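Local coordinates for protein dihydrodipicolinate synthase (Bacteroides thetaiotaomicron, PDB 4XKY) that probably works as a Schiff-base-forming class I aldolase of the dihydrodipicolinate synthase and N-acetylneuraminate lyase family, assembled as a tetramer, at residues L54-T66 / S81-A95. Residues are numbered along the deposited sequence; the frame is centred on the assembly and turned at random.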
loop_
_atom_site.group_PDB
_atom_site.type_symbol
_atom_site.label_atom_id
_atom_site.label_comp_id
_atom_site.label_asym_id
_atom_site.label_seq_id
_atom_site.Cartn_x
_atom_site.Cartn_y
_atom_site.Cartn_z
ATOM N N LEU A 54 -16.883 12.104 14.580
ATOM C CA LEU A 54 -17.985 12.793 15.264
ATOM C C LEU A 54 -19.309 12.501 14.610
ATOM O O LEU A 54 -19.380 12.264 13.423
ATOM C CB LEU A 54 -17.757 14.300 15.233
ATOM C CG LEU A 54 -16.463 14.750 15.911
ATOM C CD1 LEU A 54 -16.363 16.255 15.903
ATOM C CD2 LEU A 54 -16.315 14.206 17.322
ATOM N N SER A 55 -20.365 12.518 15.408
ATOM C CA SER A 55 -21.707 12.353 14.896
ATOM C C SER A 55 -22.089 13.530 13.980
ATOM O O SER A 55 -21.494 14.610 14.030
ATOM C CB SER A 55 -22.696 12.271 16.057
ATOM O OG SER A 55 -22.919 13.565 16.605
ATOM N N TYR A 56 -23.092 13.311 13.145
ATOM C CA TYR A 56 -23.614 14.378 12.289
ATOM C C TYR A 56 -24.091 15.554 13.096
ATOM O O TYR A 56 -23.851 16.686 12.747
ATOM C CB TYR A 56 -24.806 13.871 11.486
ATOM C CG TYR A 56 -24.958 14.607 10.186
ATOM C CD1 TYR A 56 -24.008 14.447 9.187
ATOM C CD2 TYR A 56 -26.023 15.467 9.954
ATOM C CE1 TYR A 56 -24.114 15.106 7.984
ATOM C CE2 TYR A 56 -26.138 16.135 8.745
ATOM C CZ TYR A 56 -25.170 15.943 7.767
ATOM O OH TYR A 56 -25.213 16.563 6.550
ATOM N N LYS A 57 -24.791 15.285 14.186
ATOM C CA LYS A 57 -25.238 16.348 15.063
ATOM C C LYS A 57 -24.077 17.220 15.517
ATOM O O LYS A 57 -24.140 18.454 15.447
ATOM C CB LYS A 57 -25.963 15.758 16.272
ATOM C CG LYS A 57 -26.524 16.790 17.243
ATOM C CD LYS A 57 -26.895 16.129 18.565
ATOM C CE LYS A 57 -25.731 16.133 19.549
ATOM N NZ LYS A 57 -26.025 15.288 20.736
ATOM N N LEU A 58 -22.998 16.590 15.965
ATOM C CA LEU A 58 -21.878 17.366 16.491
ATOM C C LEU A 58 -21.188 18.170 15.410
ATOM O O LEU A 58 -20.842 19.315 15.629
ATOM C CB LEU A 58 -20.891 16.461 17.191
ATOM C CG LEU A 58 -19.959 17.022 18.236
ATOM C CD1 LEU A 58 -20.659 17.946 19.193
ATOM C CD2 LEU A 58 -19.378 15.858 18.996
ATOM N N ARG A 59 -21.037 17.597 14.225
ATOM C CA ARG A 59 -20.486 18.345 13.105
ATOM C C ARG A 59 -21.374 19.594 12.838
ATOM O O ARG A 59 -20.867 20.680 12.614
ATOM C CB ARG A 59 -20.369 17.450 11.877
ATOM C CG ARG A 59 -19.357 16.335 12.058
ATOM C CD ARG A 59 -19.635 15.147 11.161
ATOM N NE ARG A 59 -19.210 15.411 9.791
ATOM C CZ ARG A 59 -19.516 14.645 8.753
ATOM N NH1 ARG A 59 -20.280 13.561 8.921
ATOM N NH2 ARG A 59 -19.079 14.979 7.543
ATOM N N MET A 60 -22.691 19.444 12.896
ATOM C CA MET A 60 -23.571 20.597 12.665
ATOM C C MET A 60 -23.429 21.658 13.749
ATOM O O MET A 60 -23.369 22.840 13.441
ATOM C CB MET A 60 -25.022 20.173 12.495
ATOM C CG MET A 60 -25.210 19.412 11.190
ATOM S SD MET A 60 -26.870 18.847 10.743
ATOM C CE MET A 60 -27.496 18.162 12.277
ATOM N N GLU A 61 -23.334 21.237 15.003
ATOM C CA GLU A 61 -23.123 22.174 16.094
ATOM C C GLU A 61 -21.791 22.916 15.984
ATOM O O GLU A 61 -21.722 24.090 16.307
ATOM C CB GLU A 61 -23.234 21.471 17.432
ATOM C CG GLU A 61 -24.626 20.912 17.651
ATOM C CD GLU A 61 -24.805 20.239 18.994
ATOM O OE1 GLU A 61 -23.810 20.080 19.735
ATOM O OE2 GLU A 61 -25.948 19.838 19.291
ATOM N N MET A 62 -20.748 22.244 15.514
ATOM C CA MET A 62 -19.474 22.905 15.366
ATOM C C MET A 62 -19.588 24.012 14.331
ATOM O O MET A 62 -19.084 25.090 14.540
ATOM C CB MET A 62 -18.385 21.934 14.948
ATOM C CG MET A 62 -16.989 22.542 14.730
ATOM S SD MET A 62 -16.314 23.340 16.209
ATOM C CE MET A 62 -14.726 23.885 15.597
ATOM N N ILE A 63 -20.219 23.717 13.197
ATOM C CA ILE A 63 -20.427 24.704 12.162
ATOM C C ILE A 63 -21.229 25.905 12.669
ATOM O O ILE A 63 -20.810 27.048 12.484
ATOM C CB ILE A 63 -21.145 24.068 10.968
ATOM C CG1 ILE A 63 -20.197 23.099 10.264
ATOM C CG2 ILE A 63 -21.638 25.114 9.966
ATOM C CD1 ILE A 63 -20.907 22.134 9.340
ATOM N N LYS A 64 -22.386 25.637 13.277
ATOM C CA LYS A 64 -23.267 26.695 13.767
ATOM C C LYS A 64 -22.571 27.556 14.807
ATOM O O LYS A 64 -22.497 28.766 14.653
ATOM C CB LYS A 64 -24.544 26.130 14.385
ATOM C CG LYS A 64 -25.490 25.385 13.439
ATOM C CD LYS A 64 -26.868 25.231 14.105
ATOM C CE LYS A 64 -27.590 23.923 13.797
ATOM N NZ LYS A 64 -27.075 22.784 14.618
ATOM N N ASN A 65 -22.055 26.953 15.870
ATOM C CA ASN A 65 -21.332 27.756 16.877
ATOM C C ASN A 65 -20.130 28.515 16.319
ATOM O O ASN A 65 -19.886 29.650 16.721
ATOM C CB ASN A 65 -20.893 26.907 18.075
ATOM C CG ASN A 65 -22.028 26.608 19.005
ATOM O OD1 ASN A 65 -22.332 27.391 19.908
ATOM N ND2 ASN A 65 -22.713 25.502 18.756
ATOM N N THR A 66 -19.354 27.899 15.418
ATOM C CA THR A 66 -18.179 28.599 14.877
ATOM C C THR A 66 -18.615 29.886 14.099
ATOM O O THR A 66 -18.028 30.956 14.250
ATOM C CB THR A 66 -17.301 27.689 14.011
ATOM O OG1 THR A 66 -16.770 26.620 14.803
ATOM C CG2 THR A 66 -16.146 28.480 13.459
ATOM N N SER A 81 -16.574 17.112 3.356
ATOM C CA SER A 81 -16.309 15.741 2.868
ATOM C C SER A 81 -17.085 14.729 3.703
ATOM O O SER A 81 -17.200 14.862 4.912
ATOM C CB SER A 81 -14.816 15.355 2.899
ATOM O OG SER A 81 -13.972 16.372 2.381
ATOM N N ASP A 82 -17.650 13.746 3.025
ATOM C CA ASP A 82 -18.462 12.727 3.660
ATOM C C ASP A 82 -18.538 11.604 2.666
ATOM O O ASP A 82 -18.431 11.840 1.471
ATOM C CB ASP A 82 -19.878 13.234 3.958
ATOM C CG ASP A 82 -20.591 12.373 4.993
ATOM O OD1 ASP A 82 -21.075 11.264 4.666
ATOM O OD2 ASP A 82 -20.645 12.805 6.155
ATOM N N THR A 83 -18.743 10.385 3.133
ATOM C CA THR A 83 -18.868 9.275 2.202
ATOM C C THR A 83 -20.183 9.409 1.436
ATOM O O THR A 83 -20.293 8.904 0.323
ATOM C CB THR A 83 -18.815 7.916 2.919
ATOM O OG1 THR A 83 -19.868 7.858 3.886
ATOM C CG2 THR A 83 -17.480 7.758 3.647
ATOM N N SER A 84 -21.171 10.079 2.033
ATOM C CA SER A 84 -22.461 10.337 1.356
ATOM C C SER A 84 -22.539 11.746 0.781
ATOM O O SER A 84 -22.449 12.726 1.510
ATOM C CB SER A 84 -23.646 10.108 2.303
ATOM O OG SER A 84 -24.816 10.751 1.821
ATOM N N ILE A 85 -22.762 11.839 -0.525
ATOM C CA ILE A 85 -22.882 13.131 -1.185
ATOM C C ILE A 85 -24.113 13.874 -0.697
ATOM O O ILE A 85 -24.048 15.075 -0.515
ATOM C CB ILE A 85 -22.854 13.014 -2.718
ATOM C CG1 ILE A 85 -21.436 12.596 -3.136
ATOM C CG2 ILE A 85 -23.236 14.347 -3.380
ATOM C CD1 ILE A 85 -21.328 12.153 -4.576
ATOM N N VAL A 86 -25.204 13.164 -0.435
ATOM C CA VAL A 86 -26.375 13.812 0.128
ATOM C C VAL A 86 -25.983 14.511 1.445
ATOM O O VAL A 86 -26.313 15.660 1.636
ATOM C CB VAL A 86 -27.552 12.829 0.335
ATOM C CG1 VAL A 86 -28.594 13.443 1.261
ATOM C CG2 VAL A 86 -28.168 12.456 -1.004
ATOM N N GLU A 87 -25.263 13.823 2.331
ATOM C CA GLU A 87 -24.855 14.409 3.609
ATOM C C GLU A 87 -23.883 15.580 3.425
ATOM O O GLU A 87 -23.971 16.602 4.107
ATOM C CB GLU A 87 -24.216 13.342 4.522
ATOM C CG GLU A 87 -25.129 12.184 4.905
ATOM C CD GLU A 87 -26.422 12.611 5.562
ATOM O OE1 GLU A 87 -26.485 13.756 6.053
ATOM O OE2 GLU A 87 -27.387 11.810 5.564
ATOM N N SER A 88 -22.961 15.425 2.485
ATOM C CA SER A 88 -22.032 16.492 2.168
ATOM C C SER A 88 -22.753 17.793 1.703
ATOM O O SER A 88 -22.464 18.895 2.202
ATOM C CB SER A 88 -21.011 15.987 1.146
ATOM O OG SER A 88 -20.127 17.021 0.787
ATOM N N VAL A 89 -23.706 17.655 0.778
ATOM C CA VAL A 89 -24.462 18.797 0.293
ATOM C C VAL A 89 -25.251 19.430 1.457
ATOM O O VAL A 89 -25.294 20.644 1.584
ATOM C CB VAL A 89 -25.379 18.404 -0.884
ATOM C CG1 VAL A 89 -26.363 19.532 -1.205
ATOM C CG2 VAL A 89 -24.522 18.054 -2.110
ATOM N N ASN A 90 -25.817 18.610 2.335
ATOM C CA ASN A 90 -26.555 19.129 3.476
ATOM C C ASN A 90 -25.650 19.983 4.395
ATOM O O ASN A 90 -26.085 21.014 4.907
ATOM C CB ASN A 90 -27.222 17.970 4.234
ATOM C CG ASN A 90 -27.979 18.436 5.463
ATOM O OD1 ASN A 90 -29.049 19.020 5.355
ATOM N ND2 ASN A 90 -27.416 18.191 6.639
ATOM N N LEU A 91 -24.394 19.577 4.592
ATOM C CA LEU A 91 -23.500 20.360 5.438
ATOM C C LEU A 91 -23.155 21.673 4.773
ATOM O O LEU A 91 -23.051 22.704 5.470
ATOM C CB LEU A 91 -22.203 19.631 5.771
ATOM C CG LEU A 91 -22.304 18.417 6.688
ATOM C CD1 LEU A 91 -20.925 17.806 6.865
ATOM C CD2 LEU A 91 -22.900 18.779 8.041
ATOM N N ALA A 92 -22.942 21.628 3.453
ATOM C CA ALA A 92 -22.697 22.849 2.681
ATOM C C ALA A 92 -23.851 23.840 2.824
ATOM O O ALA A 92 -23.603 25.003 3.065
ATOM C CB ALA A 92 -22.458 22.550 1.215
ATOM N N CYS A 93 -25.096 23.391 2.674
ATOM C CA CYS A 93 -26.262 24.286 2.836
ATOM C C CYS A 93 -26.379 24.866 4.249
ATOM O O CYS A 93 -26.719 26.037 4.425
ATOM C CB CYS A 93 -27.551 23.575 2.443
ATOM S SG CYS A 93 -27.502 23.098 0.691
ATOM N N LEU A 94 -26.083 24.042 5.245
ATOM C CA LEU A 94 -26.066 24.480 6.621
ATOM C C LEU A 94 -24.995 25.553 6.797
ATOM O O LEU A 94 -25.261 26.624 7.330
ATOM C CB LEU A 94 -25.787 23.297 7.538
ATOM C CG LEU A 94 -25.652 23.737 8.996
ATOM C CD1 LEU A 94 -27.040 23.852 9.604
ATOM C CD2 LEU A 94 -24.788 22.794 9.807
ATOM N N ALA A 95 -23.790 25.267 6.321
ATOM C CA ALA A 95 -22.718 26.259 6.280
ATOM C C ALA A 95 -23.180 27.576 5.655
ATOM O O ALA A 95 -22.998 28.638 6.262
ATOM C CB ALA A 95 -21.499 25.718 5.546
#
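Leu91 is the central knob between helices 56-66 and 85-95, its side chain seated in a hole formed by Tyr56, Arg59, Met60 and Ile63. Its two methyls part: Leu91 CD2 lies 3.6 Å from Tyr56 CZ and also reaches Met60 CG and Ile63 CD1, while CD1 lies against the guanidinium of Arg59. One turn on, chi1 of Leu94 (176°) sends CG across to the other helix, and its CD2 methyl lies between Met60 and Ile63, 3.7 Å from Met60 CG. Ile63 CG2 then closes on the backbone of Ala95, where the CA atoms come closest.

Toward the helix starts the contact becomes polar. The hydroxyl of Tyr56 donates to the backbone oxygen of Glu87 (OH to O 2.7 Å), and the same hydroxyl accepts from Asn90 ND2, nearly straight at 166°. Both bonds, at the ring edge, hold it against the first turns of 85-95, while an aromatic ring of a neighbouring subunit meets the phenol. Glu87 OE1 lies over one ring face; OE2 bonds the backbone of a neighbouring subunit. Arg59 grips Asp82 end-on, NH1 and NH2 sharing OD2 at 2.9 and 3.0 Å in nearly coplanar groups. Asp82 OD1 accepts from Ser84 N in an Asx turn. Ser81 hydrogen-bonds Tyr136, the predicted proton donor/acceptor, so this edge borders the probable active site.

The helices, their axes 10.2 Å apart at closest approach and crossing at -23°, are successive outer helices of a TIM barrel, following adjacent parallel strands 42-44 and 76-79; helix 24-36 flanks 56-66, and helix 115-125 flanks 85-95.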